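Local coordinates for protein methyltransferase (Streptococcus mutans, PDB 2B78) that probably transfers a methyl group from S-adenosyl-L-methionine, perhaps to RNA, although its exact target is not established, at residues 77-82 against 140-145; 97-102 against 112-117; 119-124 against 147-152. All blocks are in the same frame, centred on the assembly; numbering follows the deposited sequence.

Three contacts around one five-stranded mixed sheet illustrate how a small alpha/beta unit is built up in layers. Interaction 2 (97-102 with 112-117) pairs the edge strand 96-101 with its hairpin partner, and interaction 3 (119-124 with 147-152) adds the parallel pair further across; their centres lie about 9 Å apart, and strands 110-115 and 118-123 adjoin between them. Interaction 1 (77-82 with 140-145) joins two helices over this sheet, with its centre about 11 Å from that of interaction 2, where Phe78 CE1 stands 3.6 Å from Ile112 CD1. Interaction 3 lies nearest the S-adenosyl-L-homocysteine site, empty of ligand in this chain: the side chain of Lys152 is about 9 Å from that of Arg246, a residue of that site.

Interaction 1: 77-82 against 140-145; sequences LFQWSK and RQVYPN
Phe78 opens a helix-to-helix contact in which one turn of helix 71-83 meets the C-terminal end of helix 132-142, both lying over the sheet that holds strand 96-101. Its CB packs 3.9 Å from Val142 CG2, while its ring turns from Val142 to meet Phe100 and Phe139 edge-to-face. One residue on, the Gln79 side chain crosses that of Val142 at about a right angle and rests its CG on the same CG2 methyl. Ser81 folds back on its own helix: OG donates to Phe78 O, which also accepts the helical bond from Lys82 N, both donors arriving from one face of the carbonyl plane. Ser81 OG also accepts from a water, at 2.7 Å, that is hydrogen-bonded to Tyr143 OH, so the phenol is tied to the helix through solvent.

Lys82 makes the polar link and much of the packing. With CG anti to the backbone N (chi1 177°) and the rest extended, it runs past the Tyr143 ring in the opposite direction to that side chain. CB passes Tyr143 OH at 3.2 Å; CD lies 3.7 Å from Val142 CG1 and makes a CH-pi contact over the ring face, 4.0 Å from the Tyr143 centroid; NZ adds an off-centre cation-pi contact. The extended chain carries the ammonium to the last residue of helix 132-142, where its charge would suit the negative end of the helix dipole; Lys82 NZ donates to Val142 O at 2.7 Å, nearly in line with C=O.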
# COMPACT_ATOMS: atom_id res chain seq x y z
N LEU A 77 -4.35 14.25 17.23
CA LEU A 77 -3.66 13.55 16.15
C LEU A 77 -4.41 13.66 14.83
O LEU A 77 -3.80 13.90 13.78
CB LEU A 77 -3.46 12.07 16.49
CG LEU A 77 -2.32 11.73 17.46
CD1 LEU A 77 -2.26 10.24 17.66
CD2 LEU A 77 -0.99 12.25 16.88
N PHE A 78 -5.72 13.46 14.86
CA PHE A 78 -6.50 13.54 13.63
C PHE A 78 -6.64 14.96 13.10
O PHE A 78 -6.75 15.17 11.89
CB PHE A 78 -7.87 12.88 13.82
CG PHE A 78 -7.81 11.40 14.08
CD1 PHE A 78 -6.94 10.59 13.34
CD2 PHE A 78 -8.60 10.80 15.06
CE1 PHE A 78 -6.87 9.21 13.57
CE2 PHE A 78 -8.54 9.43 15.30
CZ PHE A 78 -7.67 8.63 14.56
N GLN A 79 -6.64 15.95 13.99
CA GLN A 79 -6.74 17.34 13.55
C GLN A 79 -5.50 17.69 12.74
O GLN A 79 -5.57 18.40 11.74
CB GLN A 79 -6.85 18.30 14.75
CG GLN A 79 -8.22 18.37 15.41
CD GLN A 79 -8.21 19.22 16.69
OE1 GLN A 79 -9.25 19.70 17.14
NE2 GLN A 79 -7.03 19.38 17.29
N TRP A 80 -4.35 17.16 13.16
CA TRP A 80 -3.10 17.43 12.46
C TRP A 80 -3.06 16.70 11.11
O TRP A 80 -2.65 17.27 10.10
CB TRP A 80 -1.89 16.98 13.30
CG TRP A 80 -1.49 17.90 14.42
CD1 TRP A 80 -1.71 17.71 15.76
CD2 TRP A 80 -0.78 19.15 14.30
NE1 TRP A 80 -1.17 18.76 16.48
CE2 TRP A 80 -0.60 19.65 15.61
CE3 TRP A 80 -0.29 19.88 13.21
CZ2 TRP A 80 0.06 20.86 15.86
CZ3 TRP A 80 0.38 21.09 13.47
CH2 TRP A 80 0.54 21.56 14.78
N SER A 81 -3.48 15.44 11.10
CA SER A 81 -3.46 14.67 9.86
C SER A 81 -4.42 15.28 8.85
O SER A 81 -4.16 15.28 7.64
CB SER A 81 -3.82 13.21 10.14
OG SER A 81 -5.13 13.09 10.69
N LYS A 82 -5.54 15.81 9.34
CA LYS A 82 -6.53 16.44 8.47
C LYS A 82 -5.99 17.73 7.86
O LYS A 82 -6.16 17.99 6.67
CB LYS A 82 -7.80 16.74 9.28
CG LYS A 82 -8.89 17.48 8.49
CD LYS A 82 -10.18 17.55 9.30
CE LYS A 82 -11.34 18.10 8.47
NZ LYS A 82 -12.62 18.08 9.24
N ARG A 140 -14.59 10.59 14.57
CA ARG A 140 -15.90 11.11 14.19
C ARG A 140 -16.07 12.58 14.53
O ARG A 140 -16.81 13.29 13.84
CB ARG A 140 -17.01 10.28 14.82
CG ARG A 140 -17.06 8.85 14.29
CD ARG A 140 -18.20 8.04 14.89
NE ARG A 140 -19.49 8.33 14.27
CZ ARG A 140 -20.63 7.74 14.63
NH1 ARG A 140 -20.64 6.84 15.61
NH2 ARG A 140 -21.77 8.05 14.02
N GLN A 141 -15.40 13.07 15.56
CA GLN A 141 -15.53 14.48 15.89
C GLN A 141 -14.77 15.34 14.88
O GLN A 141 -15.25 16.39 14.44
CB GLN A 141 -15.00 14.79 17.30
CG GLN A 141 -15.07 16.27 17.62
CD GLN A 141 -14.59 16.63 19.02
OE1 GLN A 141 -15.03 16.05 20.00
NE2 GLN A 141 -13.69 17.60 19.10
N VAL A 142 -13.59 14.88 14.49
CA VAL A 142 -12.76 15.61 13.54
C VAL A 142 -13.29 15.53 12.10
O VAL A 142 -13.20 16.50 11.35
CB VAL A 142 -11.30 15.09 13.59
CG1 VAL A 142 -10.43 15.82 12.56
CG2 VAL A 142 -10.75 15.30 15.00
N TYR A 143 -13.85 14.37 11.74
CA TYR A 143 -14.42 14.15 10.40
C TYR A 143 -15.86 13.72 10.59
O TYR A 143 -16.20 12.56 10.41
CB TYR A 143 -13.66 13.03 9.68
CG TYR A 143 -12.32 13.42 9.12
CD1 TYR A 143 -12.22 14.09 7.89
CD2 TYR A 143 -11.14 13.07 9.77
CE1 TYR A 143 -10.98 14.40 7.33
CE2 TYR A 143 -9.89 13.37 9.22
CZ TYR A 143 -9.82 14.03 8.00
OH TYR A 143 -8.60 14.29 7.43
N PRO A 144 -16.74 14.66 10.97
CA PRO A 144 -18.16 14.39 11.21
C PRO A 144 -19.07 14.15 10.01
O PRO A 144 -20.18 13.63 10.18
CB PRO A 144 -18.61 15.62 11.99
CG PRO A 144 -17.82 16.71 11.32
CD PRO A 144 -16.44 16.08 11.24
N ASN A 145 -18.60 14.47 8.81
CA ASN A 145 -19.43 14.36 7.62
C ASN A 145 -19.43 13.09 6.77
O ASN A 145 -20.06 13.06 5.70
CB ASN A 145 -19.17 15.58 6.73
CG ASN A 145 -19.36 16.90 7.47
OD1 ASN A 145 -20.22 17.01 8.34
ND2 ASN A 145 -18.56 17.90 7.13
O HOH W 1 -6.76 12.67 8.55

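Interaction 2: 97-102 against 112-117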
# COMPACT_ATOMS: atom_id res chain seq x y z
N TYR A 97 -8.57 8.39 -1.04
CA TYR A 97 -7.17 8.58 -0.70
C TYR A 97 -6.97 8.27 0.78
O TYR A 97 -7.95 8.07 1.51
CB TYR A 97 -6.73 10.02 -1.01
CG TYR A 97 -7.53 11.10 -0.30
CD1 TYR A 97 -7.08 11.65 0.90
CD2 TYR A 97 -8.74 11.55 -0.83
CE1 TYR A 97 -7.82 12.63 1.55
CE2 TYR A 97 -9.49 12.54 -0.18
CZ TYR A 97 -9.02 13.07 1.01
OH TYR A 97 -9.76 14.03 1.67
N ARG A 98 -5.73 8.21 1.23
CA ARG A 98 -5.48 7.88 2.64
C ARG A 98 -5.51 9.08 3.59
O ARG A 98 -4.86 10.09 3.34
CB ARG A 98 -4.15 7.14 2.78
CG ARG A 98 -3.75 6.85 4.22
CD ARG A 98 -2.91 5.59 4.34
NE ARG A 98 -3.69 4.41 4.00
CZ ARG A 98 -3.25 3.16 4.12
NH1 ARG A 98 -2.03 2.92 4.57
NH2 ARG A 98 -4.04 2.15 3.79
N LEU A 99 -6.27 8.94 4.68
CA LEU A 99 -6.40 10.01 5.68
C LEU A 99 -5.38 9.92 6.82
O LEU A 99 -4.99 10.94 7.40
CB LEU A 99 -7.82 9.98 6.28
CG LEU A 99 -9.00 10.20 5.34
CD1 LEU A 99 -10.31 10.12 6.14
CD2 LEU A 99 -8.89 11.56 4.65
N PHE A 100 -4.94 8.70 7.14
CA PHE A 100 -4.00 8.49 8.24
C PHE A 100 -3.13 7.29 7.91
O PHE A 100 -3.65 6.23 7.54
CB PHE A 100 -4.77 8.24 9.53
CG PHE A 100 -3.99 8.52 10.78
CD1 PHE A 100 -3.96 9.80 11.33
CD2 PHE A 100 -3.26 7.51 11.41
CE1 PHE A 100 -3.23 10.07 12.49
CE2 PHE A 100 -2.53 7.77 12.56
CZ PHE A 100 -2.51 9.05 13.10
N ASN A 101 -1.82 7.43 8.04
CA ASN A 101 -0.92 6.32 7.71
C ASN A 101 0.11 6.00 8.77
O ASN A 101 1.28 6.38 8.66
CB ASN A 101 -0.22 6.60 6.38
CG ASN A 101 0.51 5.39 5.84
OD1 ASN A 101 -0.02 4.27 5.82
ND2 ASN A 101 1.74 5.60 5.37
N GLN A 102 -0.32 5.29 9.80
CA GLN A 102 0.55 4.86 10.89
C GLN A 102 1.56 5.90 11.41
O GLN A 102 1.16 6.99 11.82
CB GLN A 102 1.26 3.58 10.46
CG GLN A 102 0.29 2.48 10.06
CD GLN A 102 0.89 1.09 10.21
OE1 GLN A 102 1.26 0.69 11.30
NE2 GLN A 102 0.98 0.36 9.11
N ILE A 112 -6.27 4.88 7.99
CA ILE A 112 -7.66 5.21 7.72
C ILE A 112 -7.73 5.74 6.30
O ILE A 112 -6.99 6.66 5.92
CB ILE A 112 -8.18 6.31 8.66
CG1 ILE A 112 -7.96 5.92 10.12
CG2 ILE A 112 -9.67 6.57 8.37
CD1 ILE A 112 -8.30 7.01 11.11
N ASP A 113 -8.60 5.15 5.50
CA ASP A 113 -8.75 5.59 4.12
C ASP A 113 -10.15 6.13 3.91
O ASP A 113 -11.09 5.76 4.61
CB ASP A 113 -8.52 4.42 3.15
CG ASP A 113 -7.12 3.86 3.23
OD1 ASP A 113 -6.16 4.64 3.09
OD2 ASP A 113 -6.97 2.63 3.41
N CYS A 114 -10.28 7.04 2.96
CA CYS A 114 -11.60 7.54 2.65
C CYS A 114 -11.89 7.06 1.24
O CYS A 114 -11.03 7.13 0.35
CB CYS A 114 -11.66 9.06 2.76
SG CYS A 114 -10.94 9.97 1.40
N TYR A 115 -13.08 6.52 1.06
CA TYR A 115 -13.54 6.02 -0.22
C TYR A 115 -14.86 6.70 -0.51
O TYR A 115 -15.92 6.18 -0.17
CB TYR A 115 -13.76 4.50 -0.16
CG TYR A 115 -12.50 3.67 -0.31
CD1 TYR A 115 -12.10 3.20 -1.57
CD2 TYR A 115 -11.72 3.34 0.80
CE1 TYR A 115 -10.95 2.40 -1.71
CE2 TYR A 115 -10.57 2.55 0.66
CZ TYR A 115 -10.20 2.09 -0.60
OH TYR A 115 -9.10 1.27 -0.73
N GLY A 116 -14.81 7.88 -1.13
CA GLY A 116 -16.04 8.59 -1.41
C GLY A 116 -16.67 9.10 -0.13
O GLY A 116 -16.06 9.87 0.61
N ASP A 117 -17.90 8.66 0.15
CA ASP A 117 -18.61 9.09 1.35
C ASP A 117 -18.39 8.20 2.57
O ASP A 117 -18.94 8.46 3.64
CB ASP A 117 -20.11 9.17 1.06
CG ASP A 117 -20.45 10.25 0.05
OD1 ASP A 117 -20.04 11.41 0.25
OD2 ASP A 117 -21.12 9.92 -0.95
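Leu99 and Phe100 both face Ile112, the mark of a classic beta bulge in the antiparallel hairpin of strands 96-101 and 110-115. Both amides donate to one acceptor, Leu99 N at 2.7 Å and Phe100 N at 3.1 Å from Ile112 O, and the extra residue shifts the register by one. Before the bulge Tyr97 and Cys114 form a hydrogen-bonded pair; after it, Phe100 and Ile112 form another. Cys114 SG sits over a face of the Tyr97 ring, 3.6 Å from the centroid and displaced toward the rim. Tyr97 CG and Cys114 SG both stand between their own backbone N and carbonyl carbon (Tyr97 chi1 58°), which brings the sulfur over the ring. Leu99 CD1 packs on Cys114 CB at 3.8 Å.

The other sheet face carries the non-hydrogen-bonded pair Arg98 and Asp113. Arg98 grips the carboxylate side-on: NE lies 2.6 Å from Asp113 OD1 in an almost straight bond (176°), and NH2 donates to OD2 on its syn lone pair. The two planes are only 24° apart. Arg98 NH1 donates to Asn101 OD1, near the guanidinium plane, which helps to fix the group's rotation. With both residues buried, the two-point salt bridge probably lets the charges compensate each other and favours the ionised forms of both.

Interaction 3: 119-124 against 147-152; sequences VLFSWY and LGAYEK
Trp123 and Glu151 clasp two parallel strands, 118-123 and 148-153, whose short segments run at 24° to each other. From CB, which packs 4.2 Å from Phe121 CB, the Glu151 side chain first takes the position between the backbone N and the carbonyl carbon (chi1 70°), then extends. CB and CG both pass the indole nitrogen, CB at 3.6 Å from Trp123 NE1. At the tip, OE1 accepts from Trp123 NE1 at 2.7 Å on its anti lone pair, the carboxylate standing at 75° to the indole; the same oxygen forms a salt bridge with Arg132, so a carboxylate in this buried position would have a cationic partner.

On the other sheet face, Leu120 CD1 meets Tyr150 CB at 3.6 Å and Lys152 CG at 3.9 Å. Backbone bonds alternate between the strands, from Val119 N to Gly148 O through to Trp123 N to Lys152 O. Lys152 NZ continues beyond the pair to Gly190 O, Leu187 O and Ser162 OG.

Helices 126-130 and 132-142 lie in the connection between these parallel neighbours, a beta-alpha-beta crossover, and helix 132-142 packs on the sheet face of Val119 and Phe121, with Phe139 edge-to-face against Phe121. Strands 110-115 and 162-165 flank the pair, one beside each member.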
# COMPACT_ATOMS: atom_id res chain seq x y z
N VAL A 119 -15.55 5.76 5.10
CA VAL A 119 -14.18 5.63 5.55
C VAL A 119 -13.87 4.19 5.90
O VAL A 119 -14.78 3.40 6.19
CB VAL A 119 -13.89 6.53 6.77
CG1 VAL A 119 -13.99 7.97 6.37
CG2 VAL A 119 -14.85 6.22 7.91
N LEU A 120 -12.59 3.85 5.85
CA LEU A 120 -12.14 2.50 6.15
C LEU A 120 -10.98 2.52 7.13
O LEU A 120 -9.89 3.00 6.82
CB LEU A 120 -11.73 1.78 4.86
CG LEU A 120 -11.28 0.32 5.05
CD1 LEU A 120 -12.46 -0.53 5.51
CD2 LEU A 120 -10.70 -0.21 3.75
N PHE A 121 -11.22 1.99 8.33
CA PHE A 121 -10.23 1.89 9.39
C PHE A 121 -9.54 0.54 9.26
O PHE A 121 -10.19 -0.46 8.95
CB PHE A 121 -10.92 1.92 10.76
CG PHE A 121 -11.38 3.28 11.20
CD1 PHE A 121 -10.64 4.02 12.11
CD2 PHE A 121 -12.58 3.81 10.72
CE1 PHE A 121 -11.08 5.27 12.53
CE2 PHE A 121 -13.02 5.06 11.14
CZ PHE A 121 -12.27 5.79 12.05
N SER A 122 -8.24 0.52 9.53
CA SER A 122 -7.49 -0.73 9.49
C SER A 122 -6.67 -0.83 10.76
O SER A 122 -5.90 0.08 11.10
CB SER A 122 -6.58 -0.79 8.26
OG SER A 122 -7.36 -0.93 7.08
N TRP A 123 -6.87 -1.93 11.48
CA TRP A 123 -6.16 -2.17 12.73
C TRP A 123 -5.04 -3.20 12.51
O TRP A 123 -5.32 -4.36 12.17
CB TRP A 123 -7.14 -2.69 13.79
CG TRP A 123 -8.42 -1.90 13.87
CD1 TRP A 123 -9.67 -2.33 13.52
CD2 TRP A 123 -8.57 -0.53 14.28
NE1 TRP A 123 -10.58 -1.32 13.69
CE2 TRP A 123 -9.94 -0.20 14.16
CE3 TRP A 123 -7.68 0.45 14.75
CZ2 TRP A 123 -10.44 1.06 14.48
CZ3 TRP A 123 -8.18 1.71 15.07
CH2 TRP A 123 -9.55 2.00 14.93
N TYR A 124 -3.79 -2.79 12.72
CA TYR A 124 -2.64 -3.66 12.50
C TYR A 124 -2.15 -4.46 13.71
O TYR A 124 -1.25 -5.29 13.57
CB TYR A 124 -1.48 -2.85 11.92
CG TYR A 124 -1.74 -2.36 10.52
CD1 TYR A 124 -2.74 -1.43 10.26
CD2 TYR A 124 -0.99 -2.84 9.44
CE1 TYR A 124 -3.00 -0.98 8.97
CE2 TYR A 124 -1.24 -2.39 8.13
CZ TYR A 124 -2.25 -1.46 7.91
OH TYR A 124 -2.50 -1.00 6.64
N LEU A 147 -20.61 9.40 5.70
CA LEU A 147 -21.89 8.71 5.85
C LEU A 147 -21.80 7.41 6.65
O LEU A 147 -22.77 7.01 7.31
CB LEU A 147 -22.49 8.41 4.48
CG LEU A 147 -22.65 9.57 3.51
CD1 LEU A 147 -23.28 9.05 2.23
CD2 LEU A 147 -23.52 10.67 4.12
N GLY A 148 -20.65 6.75 6.58
CA GLY A 148 -20.48 5.50 7.29
C GLY A 148 -19.03 5.07 7.33
O GLY A 148 -18.17 5.71 6.71
N ALA A 149 -18.76 3.99 8.05
CA ALA A 149 -17.40 3.48 8.19
C ALA A 149 -17.34 1.96 8.32
O ALA A 149 -18.26 1.32 8.83
CB ALA A 149 -16.72 4.12 9.40
N TYR A 150 -16.22 1.42 7.85
CA TYR A 150 -15.94 -0.01 7.89
C TYR A 150 -14.55 -0.18 8.49
O TYR A 150 -13.79 0.79 8.58
CB TYR A 150 -15.97 -0.60 6.49
CG TYR A 150 -17.36 -0.70 5.94
CD1 TYR A 150 -18.09 -1.88 6.07
CD2 TYR A 150 -17.97 0.40 5.35
CE1 TYR A 150 -19.41 -1.96 5.61
CE2 TYR A 150 -19.28 0.33 4.89
CZ TYR A 150 -19.99 -0.85 5.02
OH TYR A 150 -21.29 -0.91 4.58
N GLU A 151 -14.23 -1.40 8.89
CA GLU A 151 -12.92 -1.67 9.48
C GLU A 151 -12.35 -3.00 9.01
O GLU A 151 -13.09 -3.95 8.76
CB GLU A 151 -13.02 -1.67 11.01
CG GLU A 151 -13.80 -2.86 11.58
CD GLU A 151 -13.96 -2.78 13.09
OE1 GLU A 151 -13.11 -2.15 13.75
OE2 GLU A 151 -14.94 -3.35 13.62
N LYS A 152 -11.02 -3.06 8.90
CA LYS A 152 -10.32 -4.29 8.52
C LYS A 152 -9.44 -4.69 9.70
O LYS A 152 -8.79 -3.84 10.31
CB LYS A 152 -9.40 -4.06 7.31
CG LYS A 152 -10.09 -3.59 6.03
CD LYS A 152 -11.14 -4.58 5.56
CE LYS A 152 -11.70 -4.17 4.21
NZ LYS A 152 -12.82 -5.06 3.77